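Local coordinates for protein 3-hydroxy-3-methylglutaryl-CoA lyase (Acinetobacter baumannii, PDB 6NDS) that belongs to the HMGL-like lyases, enzymes of the TIM-barrel clan, and binds coenzyme A and a zinc ion, at residues P31-V34 with P35-K38; K63-P66 with N67-D70; R286-P289 with A290-H294. All blocks are in the same frame, centred on the assembly; numbering follows the deposited sequence. Where two conformers were deposited one is given.

Contact 1 (P31-V34 with P35-K38); sequences PTWV and PTDK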
loop_
_atom_site.group_PDB
_atom_site.type_symbol
_atom_site.label_atom_id
_atom_site.label_comp_id
_atom_site.label_asym_id
_atom_site.label_seq_id
_atom_site.Cartn_x
_atom_site.Cartn_y
_atom_site.Cartn_z
ATOM N N PRO A 31 -18.812 1.030 12.481
ATOM C CA PRO A 31 -19.442 1.431 13.747
ATOM C C PRO A 31 -20.942 1.635 13.637
ATOM O O PRO A 31 -21.680 1.319 14.578
ATOM C CB PRO A 31 -18.724 2.746 14.094
ATOM C CG PRO A 31 -17.466 2.718 13.311
ATOM C CD PRO A 31 -17.758 1.968 12.058
ATOM N N THR A 32 -21.410 2.169 12.522
ATOM C CA THR A 32 -22.810 2.533 12.388
ATOM C C THR A 32 -23.562 1.519 11.543
ATOM O O THR A 32 -23.028 0.942 10.592
ATOM C CB THR A 32 -22.973 3.919 11.765
ATOM O OG1 THR A 32 -22.275 3.964 10.510
ATOM C CG2 THR A 32 -22.440 4.990 12.709
ATOM N N TRP A 33 -24.816 1.322 11.916
ATOM C CA TRP A 33 -25.720 0.458 11.181
ATOM C C TRP A 33 -25.994 1.034 9.797
ATOM O O TRP A 33 -26.247 2.236 9.650
ATOM C CB TRP A 33 -27.010 0.341 11.988
ATOM C CG TRP A 33 -28.151 -0.327 11.316
ATOM C CD1 TRP A 33 -29.271 0.271 10.801
ATOM C CD2 TRP A 33 -28.308 -1.725 11.112
ATOM N NE1 TRP A 33 -30.112 -0.680 10.280
ATOM C CE2 TRP A 33 -29.541 -1.917 10.455
ATOM C CE3 TRP A 33 -27.519 -2.843 11.413
ATOM C CZ2 TRP A 33 -30.006 -3.177 10.095
ATOM C CZ3 TRP A 33 -27.989 -4.099 11.061
ATOM C CH2 TRP A 33 -29.222 -4.255 10.409
ATOM N N VAL A 34 -25.938 0.181 8.776
ATOM C CA VAL A 34 -26.366 0.525 7.427
ATOM C C VAL A 34 -27.766 -0.049 7.223
ATOM O O VAL A 34 -27.926 -1.282 7.301
ATOM C CB VAL A 34 -25.405 -0.002 6.358
ATOM C CG1 VAL A 34 -25.950 0.302 4.959
ATOM C CG2 VAL A 34 -24.007 0.604 6.547
ATOM N N PRO A 35 -28.783 0.773 7.000
ATOM C CA PRO A 35 -30.147 0.253 6.884
ATOM C C PRO A 35 -30.257 -0.810 5.806
ATOM O O PRO A 35 -29.546 -0.791 4.795
ATOM C CB PRO A 35 -30.972 1.484 6.515
ATOM C CG PRO A 35 -30.175 2.647 6.992
ATOM C CD PRO A 35 -28.732 2.242 6.919
ATOM N N THR A 36 -31.220 -1.700 6.012
ATOM C CA THR A 36 -31.403 -2.840 5.116
ATOM C C THR A 36 -31.568 -2.415 3.655
ATOM O O THR A 36 -30.942 -3.001 2.763
ATOM C CB THR A 36 -32.598 -3.649 5.604
ATOM O OG1 THR A 36 -32.342 -4.042 6.961
ATOM C CG2 THR A 36 -32.786 -4.880 4.733
ATOM N N ASP A 37 -32.405 -1.407 3.380
ATOM C CA ASP A 37 -32.605 -1.043 1.981
ATOM C C ASP A 37 -31.369 -0.376 1.391
ATOM O O ASP A 37 -31.190 -0.417 0.169
ATOM C CB ASP A 37 -33.858 -0.173 1.775
ATOM C CG ASP A 37 -33.884 1.108 2.611
ATOM O OD1 ASP A 37 -32.944 1.382 3.378
ATOM O OD2 ASP A 37 -34.886 1.839 2.500
ATOM N N LYS A 38 -30.506 0.200 2.227
ATOM C CA LYS A 38 -29.273 0.779 1.711
ATOM C C LYS A 38 -28.198 -0.278 1.503
ATOM O O LYS A 38 -27.353 -0.117 0.615
ATOM C CB LYS A 38 -28.787 1.899 2.636
ATOM C CG LYS A 38 -29.756 3.072 2.673
ATOM C CD LYS A 38 -29.249 4.250 3.498
ATOM C CE LYS A 38 -30.356 5.269 3.704
ATOM N NZ LYS A 38 -29.841 6.543 4.272
#

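Contact 2 (K63-P66 with N67-D70); sequences KAIP and NLRD. With COA (coenzyme A), chain B.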
loop_
_atom_site.group_PDB
_atom_site.type_symbol
_atom_site.label_atom_id
_atom_site.label_comp_id
_atom_site.label_asym_id
_atom_site.label_seq_id
_atom_site.Cartn_x
_atom_site.Cartn_y
_atom_site.Cartn_z
ATOM N N LYS A 63 -25.915 -11.813 17.963
ATOM C CA LYS A 63 -25.166 -11.343 19.125
ATOM C C LYS A 63 -23.698 -11.137 18.781
ATOM O O LYS A 63 -23.050 -10.240 19.331
ATOM C CB LYS A 63 -25.301 -12.330 20.282
ATOM C CG LYS A 63 -26.710 -12.446 20.840
ATOM C CD LYS A 63 -26.740 -13.431 22.005
ATOM C CE LYS A 63 -28.128 -13.551 22.600
ATOM N NZ LYS A 63 -28.127 -14.441 23.801
ATOM N N ALA A 64 -23.165 -11.955 17.879
ATOM C CA ALA A 64 -21.780 -11.834 17.442
ATOM C C ALA A 64 -21.585 -10.665 16.482
ATOM O O ALA A 64 -20.644 -9.880 16.636
ATOM C CB ALA A 64 -21.333 -13.138 16.781
ATOM N N ILE A 65 -22.442 -10.550 15.469
ATOM C CA ILE A 65 -22.262 -9.556 14.412
ATOM C C ILE A 65 -23.600 -8.867 14.177
ATOM O O ILE A 65 -24.293 -9.179 13.203
ATOM C CB ILE A 65 -21.726 -10.198 13.120
ATOM C CG1 ILE A 65 -20.463 -11.022 13.402
ATOM C CG2 ILE A 65 -21.436 -9.141 12.033
ATOM C CD1 ILE A 65 -19.202 -10.185 13.619
ATOM N N PRO A 66 -23.997 -7.933 15.042
ATOM C CA PRO A 66 -25.314 -7.296 14.870
ATOM C C PRO A 66 -25.454 -6.531 13.570
ATOM O O PRO A 66 -26.572 -6.412 13.061
ATOM C CB PRO A 66 -25.425 -6.368 16.089
ATOM C CG PRO A 66 -24.063 -6.274 16.664
ATOM C CD PRO A 66 -23.344 -7.540 16.299
ATOM N N ASN A 67 -24.353 -6.032 12.997
ATOM C CA ASN A 67 -24.448 -5.256 11.762
ATOM C C ASN A 67 -24.937 -6.065 10.567
ATOM O O ASN A 67 -25.393 -5.471 9.584
ATOM C CB ASN A 67 -23.091 -4.656 11.403
ATOM C CG ASN A 67 -22.821 -3.357 12.094
ATOM O OD1 ASN A 67 -23.736 -2.693 12.598
ATOM N ND2 ASN A 67 -21.550 -2.960 12.102
ATOM N N LEU A 68 -24.831 -7.396 10.604
ATOM C CA LEU A 68 -25.223 -8.239 9.485
ATOM C C LEU A 68 -26.454 -9.089 9.799
ATOM O O LEU A 68 -26.728 -10.062 9.089
ATOM C CB LEU A 68 -24.046 -9.123 9.067
ATOM C CG LEU A 68 -22.810 -8.367 8.553
ATOM C CD1 LEU A 68 -21.748 -9.388 8.133
ATOM C CD2 LEU A 68 -23.188 -7.468 7.391
ATOM N N ARG A 69 -27.219 -8.726 10.838
ATOM C CA ARG A 69 -28.335 -9.567 11.273
ATOM C C ARG A 69 -29.516 -9.544 10.315
ATOM O O ARG A 69 -30.462 -10.318 10.516
ATOM C CB ARG A 69 -28.817 -9.152 12.668
ATOM C CG ARG A 69 -29.532 -7.806 12.705
ATOM C CD ARG A 69 -29.749 -7.352 14.153
ATOM N NE ARG A 69 -30.510 -8.325 14.937
ATOM C CZ ARG A 69 -30.651 -8.289 16.261
ATOM N NH1 ARG A 69 -30.066 -7.332 16.977
ATOM N NH2 ARG A 69 -31.375 -9.217 16.875
ATOM N N ASP A 70 -29.495 -8.682 9.298
ATOM C CA ASP A 70 -30.553 -8.626 8.297
ATOM C C ASP A 70 -30.199 -9.405 7.036
ATOM O O ASP A 70 -30.738 -9.115 5.964
ATOM C CB ASP A 70 -30.869 -7.169 7.943
ATOM C CG ASP A 70 -29.646 -6.400 7.466
ATOM O OD1 ASP A 70 -28.515 -6.939 7.523
ATOM O OD2 ASP A 70 -29.807 -5.242 7.023
HETATM N N1A COA B . -27.094 -17.707 12.861
HETATM C C2A COA B . -27.972 -17.242 13.761
HETATM N N3A COA B . -28.236 -17.684 14.990
HETATM C C4A COA B . -27.463 -18.741 15.287
HETATM C C5A COA B . -26.512 -19.327 14.479
HETATM C C6A COA B . -26.324 -18.772 13.199
HETATM N N6A COA B . -25.450 -19.244 12.314
HETATM N N7A COA B . -25.920 -20.400 15.132
HETATM C C8A COA B . -26.510 -20.440 16.305
HETATM N N9A COA B . -27.457 -19.456 16.456
HETATM C C1B COA B . -28.326 -19.217 17.611
HETATM C C2B COA B . -29.182 -20.416 18.015
HETATM O O2B COA B . -30.337 -20.611 17.228
HETATM C C3B COA B . -29.463 -20.056 19.471
HETATM O O3B COA B . -30.368 -18.960 19.549
HETATM P P3B COA B . -31.046 -18.889 21.018
HETATM O O7A COA B . -30.096 -18.141 21.937
HETATM O O8A COA B . -31.241 -20.330 21.452
HETATM O O9A COA B . -32.367 -18.164 20.841
HETATM C C4B COA B . -28.055 -19.667 19.885
HETATM O O4B COA B . -27.545 -18.916 18.748
HETATM C C5B COA B . -27.181 -20.879 20.078
HETATM O O5B COA B . -25.876 -20.463 20.503
HETATM P P1A COA B . -24.686 -21.509 20.298
HETATM O O1A COA B . -25.071 -22.534 19.284
HETATM O O2A COA B . -24.155 -21.939 21.626
HETATM O O3A COA B . -23.638 -20.520 19.602
HETATM P P2A COA B . -22.766 -19.312 20.177
HETATM O O4A COA B . -21.640 -19.881 20.975
HETATM O O5A COA B . -23.651 -18.287 20.804
HETATM O O6A COA B . -22.220 -18.700 18.798
HETATM C CBP COA B . -21.549 -18.870 16.512
HETATM C CCP COA B . -21.503 -19.555 17.873
HETATM C CDP COA B . -20.655 -19.613 15.514
HETATM C CEP COA B . -22.992 -18.880 15.996
HETATM C CAP COA B . -21.061 -17.431 16.704
HETATM O OAP COA B . -19.816 -17.454 17.385
HETATM C C9P COA B . -20.892 -16.670 15.400
HETATM O O9P COA B . -21.873 -16.313 14.754
HETATM N N8P COA B . -19.649 -16.413 15.024
HETATM C C7P COA B . -19.315 -15.804 13.743
HETATM C C6P COA B . -18.772 -14.410 13.922
HETATM C C5P COA B . -18.273 -13.828 12.617
HETATM O O5P COA B . -18.976 -13.852 11.608
HETATM N N4P COA B . -17.049 -13.286 12.633
HETATM C C3P COA B . -16.476 -12.529 11.529
HETATM C C2P COA B . -16.391 -13.340 10.258
HETATM S S1P COA B . -15.525 -14.909 10.512
#

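Contact 3 (R286-P289 with A290-H294); sequences RTLP and ALLGH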
loop_
_atom_site.group_PDB
_atom_site.type_symbol
_atom_site.label_atom_id
_atom_site.label_comp_id
_atom_site.label_asym_id
_atom_site.label_seq_id
_atom_site.Cartn_x
_atom_site.Cartn_y
_atom_site.Cartn_z
ATOM N N ARG A 286 -16.784 6.875 -3.986
ATOM C CA ARG A 286 -16.863 8.237 -3.477
ATOM C C ARG A 286 -18.212 8.564 -2.835
ATOM O O ARG A 286 -18.324 9.608 -2.187
ATOM C CB ARG A 286 -16.533 9.228 -4.603
ATOM C CG ARG A 286 -15.037 9.191 -4.971
ATOM C CD ARG A 286 -14.703 9.976 -6.242
ATOM N NE ARG A 286 -13.269 10.243 -6.332
ATOM C CZ ARG A 286 -12.654 10.711 -7.415
ATOM N NH1 ARG A 286 -13.346 10.960 -8.518
ATOM N NH2 ARG A 286 -11.342 10.929 -7.393
ATOM N N THR A 287 -19.225 7.693 -2.973
ATOM C CA THR A 287 -20.474 7.877 -2.244
ATOM C C THR A 287 -20.419 7.315 -0.832
ATOM O O THR A 287 -21.356 7.544 -0.064
ATOM C CB THR A 287 -21.658 7.230 -2.992
ATOM O OG1 THR A 287 -21.601 5.801 -2.876
ATOM C CG2 THR A 287 -21.648 7.638 -4.464
ATOM N N LEU A 288 -19.345 6.594 -0.468
ATOM C CA LEU A 288 -19.312 5.965 0.853
ATOM C C LEU A 288 -19.251 6.954 2.020
ATOM O O LEU A 288 -19.927 6.726 3.033
ATOM C CB LEU A 288 -18.144 4.980 0.944
ATOM C CG LEU A 288 -18.291 3.685 0.152
ATOM C CD1 LEU A 288 -16.990 2.883 0.236
ATOM C CD2 LEU A 288 -19.474 2.859 0.681
ATOM N N PRO A 289 -18.466 8.040 1.958
ATOM C CA PRO A 289 -18.462 8.967 3.104
ATOM C C PRO A 289 -19.846 9.476 3.460
ATOM O O PRO A 289 -20.175 9.586 4.648
ATOM C CB PRO A 289 -17.532 10.097 2.643
ATOM C CG PRO A 289 -16.592 9.416 1.719
ATOM C CD PRO A 289 -17.429 8.400 0.976
ATOM N N ALA A 290 -20.678 9.775 2.459
ATOM C CA ALA A 290 -22.033 10.225 2.750
ATOM C C ALA A 290 -22.867 9.112 3.375
ATOM O O ALA A 290 -23.742 9.387 4.209
ATOM C CB ALA A 290 -22.697 10.737 1.471
ATOM N N LEU A 291 -22.612 7.862 2.988
ATOM C CA LEU A 291 -23.389 6.748 3.522
ATOM C C LEU A 291 -22.983 6.426 4.953
ATOM O O LEU A 291 -23.840 6.203 5.815
ATOM C CB LEU A 291 -23.213 5.517 2.633
ATOM C CG LEU A 291 -23.903 4.226 3.079
ATOM C CD1 LEU A 291 -25.420 4.394 3.079
ATOM C CD2 LEU A 291 -23.482 3.080 2.178
ATOM N N LEU A 292 -21.681 6.415 5.226
ATOM C CA LEU A 292 -21.151 5.938 6.491
ATOM C C LEU A 292 -20.799 7.051 7.460
ATOM O O LEU A 292 -20.617 6.776 8.653
ATOM C CB LEU A 292 -19.898 5.095 6.241
ATOM C CG LEU A 292 -20.043 3.922 5.272
ATOM C CD1 LEU A 292 -18.710 3.255 4.987
ATOM C CD2 LEU A 292 -21.062 2.932 5.826
ATOM N N GLY A 293 -20.687 8.290 6.987
ATOM C CA GLY A 293 -20.379 9.396 7.869
ATOM C C GLY A 293 -18.911 9.587 8.173
ATOM O O GLY A 293 -18.582 10.351 9.091
ATOM N N HIS A 294 -18.025 8.912 7.446
ATOM C CA HIS A 294 -16.588 9.078 7.612
ATOM C C HIS A 294 -15.913 8.704 6.303
ATOM O O HIS A 294 -16.510 8.046 5.446
ATOM C CB HIS A 294 -16.055 8.228 8.773
ATOM C CG HIS A 294 -16.320 6.763 8.613
ATOM N ND1 HIS A 294 -15.547 5.952 7.816
ATOM C CD2 HIS A 294 -17.276 5.967 9.150
ATOM C CE1 HIS A 294 -16.018 4.717 7.857
ATOM N NE2 HIS A 294 -17.064 4.698 8.665
HETATM O O HOH W 1 -19.961 10.796 -0.305
#

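Contact 1 (P31-V34 with P35-K38)
Trp-33 lays its indole across the start of the Pro-35 backbone, so that Pro-35 N sits over one face of the ring system. Starting from CB, the side chain leaves with CG anti to its own backbone N (chi1 171°), which carries the ring forward along the chain toward the helix start. CD1 comes first, 3.9 Å from Pro-35 N. Next is NE1, which lies 3.5 Å from Pro-35 CA in a plain van der Waals contact. Further out on the six-membered ring, CZ2 reaches Thr-36 OG1 at 4.0 Å, the two side chains crossing at a slant; that hydroxyl is hydrogen-bonded to Asp-70. Val-34 works separately from the indole. CG1 of Val-34, also anti to the backbone N (chi1 176°), lies 3.9 Å from Pro-35 CD and 4.0 Å from Lys-38 CB. Pro-35 holds the N-cap position, and its carbonyl O receives a weak bond of 2.9 Å from Lys-38 N as the first turn forms. Lys-39 ties the corner together, its NZ hydrogen-bonded to Val-34 O while it makes a cation-pi contact with Trp-33. The segment thus turns from the loop after helix 22-28 into helix 36-46, with Trp-33 resting on the loop that holds Asn-67 and Asp-70, and Val-34 and Lys-38 meeting helix 288-292.

Contact 2 (K63-P66 with N67-D70)
The flat peptide carbonyls of Ile-65 and Pro-66 each take a backbone donor from above their plane, Leu-68 N for the first and Arg-69 N for the second. The bond from Leu-68 N to Ile-65 O is 3.2 Å long, with the donor 49° out of the carbonyl plane. Arg-69 N reaches Pro-66 O at 3.3 Å and stands higher still, 67° out. A third flat group belongs to the ligand: Ile-65 CG1 sits over the face of a coenzyme A amide, 3.6 Å from its C5P, and Ile-65 CD1 lies above the same face, 3.9 Å from N4P. The other branch of the isoleucine, CG2, is anti to the backbone N and heads for Leu-68 CG, 3.8 Å away, the two side chains running side by side in the same direction. The aliphatic stem of Arg-69, with CG between its backbone N and carbonyl carbon (chi1 70°), passes Pro-66 O, CG coming to 3.3 Å. Asn-67 gives its ND2 to Glu-30 O, joining this loop to the one after helix 22-28. Two successive bonds from residue i+3 back to i make a short 3-10 turn. It lies in the loop that follows strand 53-58, where Ala-64 and Ile-65 line the coenzyme A pocket, in keeping with TIM barrels, whose ligand sites gather in the loops after the strands.

Contact 3 (R286-P289 with A290-H294)
Leu-292 N donates to Leu-288 O at 2.8 Å, arriving almost head-on with a C=O...N angle of 174°. One residue along, Gly-293 N binds Pro-289 O at 2.7 Å, although the bond is bent, 140° at the hydrogen. The opening turn is looser: the bond from Leu-291 N to Thr-287 O, 3.3 Å, is weak. A water bridges the two segments, donating to Arg-286 O and accepting from Ala-290 N at 3.0 Å. At the far end Gly-293 leaves the helix with a positive phi of 83°, a left-handed conformation that glycine adopts readily, as it has no CB to crowd the carbonyl O of Leu-292. The chain then folds back so that His-294 O takes a CA-H...O contact from Pro-289 CA, 3.2 Å away; this buried oxygen has no conventional hydrogen-bonding partner. The leucine side chains meet through their methyls: Leu-288 CD2 touches Leu-291 CD2 at 4.3 Å and Leu-292 CD1 at 4.4 Å, while Leu-292 CG passes 3.6 Å from Leu-288 O. Helix 288-292 is packed through Leu-288 on Leu-242 and through Leu-292 on Leu-245, both in the loop after strand 237-240; Leu-292 also rests on Val-34, and His-294 NE2 is hydrogen-bonded to Glu-30. Upstream, Thr-287 OG1 bonds Leu-284 O in helix 278-285, and Arg-286 NE reaches Ala-301 O in helix 299-303.

Contact 1 lies at the surface, while contacts 2 and 3 are partly buried. It touches both of the others, which stay about 9 Å apart at their nearest atoms. Toward contact 2 the meeting is mixed: a polar side-chain bond and the indole join the two, Trp-33 CZ3 packing 3.3 Å from Asn-67 O. Toward contact 3 it is chiefly apolar, with Val-34 CG2 lying 3.8 Å from Leu-292 CD2. Backbone bonds organise contacts 2 and 3, as a short 3-10 turn and a short helix respectively, whereas in contact 1 side chains, chiefly the indole and Val-34 CG1, pack on Pro-35 and the start of helix 36-46. Contact 2 alone of the three borders coenzyme A.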